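Local coordinates for lactate dehydrogenase, adjacent gene encodes predicted malate dehydrogenase (Cryptosporidium parvum, PDB 4ND2), which probably catalyses the interconversion of (S)-lactate and pyruvate with NAD(+)/NADH as cofactor, and binds pyruvate together with an NAD analogue, at residues A[296-299]-A[300-303]. Numbering follows the deposited sequence.
Sequences QKLL and GESI
Lys-297 and Glu-301, and Leu-299 and Ile-303, meet one turn apart on the same helix, in a local i to i+4 contact on helix 293-314, the last helix of the C-terminal domain. Four i to i+4 backbone hydrogen bonds join the two successive turns. Gly-300 N donates to Gln-296 O at 3.0 Å, and the amides of Glu-301, Ser-302 and Ile-303 donate to the carbonyl oxygens of Lys-297, Leu-298 and Leu-299, in that order.

On the exposed side Glu-301 reaches back to Lys-297 and Leu-298. Its CG is anti to its own carbonyl carbon (chi1 -70°), which sends the extended chain back along the helix. Its carboxylate spans both residues: OE2 lies 3.8 Å from Lys-297 CE, and OE1 lies 3.8 Å from Leu-298 CD2. The extended lysine chain passes the carboxylate with its CE, and its NZ points away from it, 5.0 Å from Glu-301 OE2. Any attraction between the opposite charges is probably weak, and this is not a salt bridge.

On the side facing the domain, Leu-299 and Ile-303 meet. Ile-303 folds its CG1 branch back over the preceding turn, with CD1 3.4 Å from Leu-299 O and 4.2 Å from Leu-299 CG. The two side chains touch lightly here.

Ser-302 is buried, and its OG accepts a hydrogen bond from the amide N of Gly-176. That glycine directly precedes His-177, the predicted proton acceptor, in the sequence. The side chains of Ser-302 and His-177 are about 8 Å apart. Leu-299 packs on Tyr-265 and Leu-291 in loops, while Ile-303 rests on Val-267 and on Ile-270 and Met-272 of strand 270-279.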
# COMPACT_ATOMS: atom_id res chain seq x y z
N GLN A 296 3.52 -32.38 -22.52
CA GLN A 296 2.82 -33.50 -21.88
C GLN A 296 3.78 -34.62 -21.50
O GLN A 296 3.63 -35.24 -20.44
CB GLN A 296 1.72 -34.05 -22.80
CG GLN A 296 0.55 -33.10 -23.01
CD GLN A 296 -0.35 -33.53 -24.16
OE1 GLN A 296 -0.81 -34.67 -24.20
NE2 GLN A 296 -0.60 -32.62 -25.10
N LYS A 297 4.77 -34.88 -22.35
CA LYS A 297 5.79 -35.90 -22.08
C LYS A 297 6.71 -35.47 -20.93
O LYS A 297 7.04 -36.27 -20.06
CB LYS A 297 6.62 -36.18 -23.34
CG LYS A 297 7.67 -37.26 -23.15
CD LYS A 297 8.41 -37.56 -24.44
CE LYS A 297 9.42 -38.68 -24.25
NZ LYS A 297 9.95 -39.20 -25.54
N LEU A 298 7.12 -34.21 -20.94
CA LEU A 298 7.95 -33.67 -19.86
C LEU A 298 7.20 -33.69 -18.53
O LEU A 298 7.79 -34.00 -17.49
CB LEU A 298 8.42 -32.25 -20.19
CG LEU A 298 9.40 -32.15 -21.36
CD1 LEU A 298 9.55 -30.70 -21.81
CD2 LEU A 298 10.76 -32.73 -21.01
N LEU A 299 5.90 -33.39 -18.55
CA LEU A 299 5.07 -33.48 -17.34
C LEU A 299 4.96 -34.92 -16.85
O LEU A 299 4.96 -35.17 -15.64
CB LEU A 299 3.67 -32.90 -17.59
CG LEU A 299 2.70 -32.89 -16.41
CD1 LEU A 299 3.29 -32.17 -15.21
CD2 LEU A 299 1.37 -32.26 -16.81
N GLY A 300 4.87 -35.86 -17.78
CA GLY A 300 4.89 -37.29 -17.45
C GLY A 300 6.16 -37.70 -16.73
O GLY A 300 6.12 -38.44 -15.75
N GLU A 301 7.30 -37.20 -17.21
CA GLU A 301 8.59 -37.47 -16.58
C GLU A 301 8.69 -36.84 -15.19
O GLU A 301 9.31 -37.41 -14.29
CB GLU A 301 9.73 -36.98 -17.48
CG GLU A 301 9.89 -37.83 -18.75
CD GLU A 301 10.84 -37.24 -19.77
OE1 GLU A 301 11.46 -36.18 -19.51
OE2 GLU A 301 10.97 -37.84 -20.86
N SER A 302 8.08 -35.67 -15.01
CA SER A 302 8.02 -35.02 -13.70
C SER A 302 7.21 -35.85 -12.71
O SER A 302 7.62 -36.04 -11.57
CB SER A 302 7.41 -33.62 -13.82
OG SER A 302 7.47 -32.93 -12.58
N ILE A 303 6.07 -36.35 -13.17
CA ILE A 303 5.21 -37.21 -12.36
C ILE A 303 5.97 -38.46 -11.90
O ILE A 303 5.86 -38.86 -10.74
CB ILE A 303 3.92 -37.61 -13.13
CG1 ILE A 303 3.01 -36.38 -13.28
CG2 ILE A 303 3.17 -38.73 -12.41
CD1 ILE A 303 2.03 -36.50 -14.43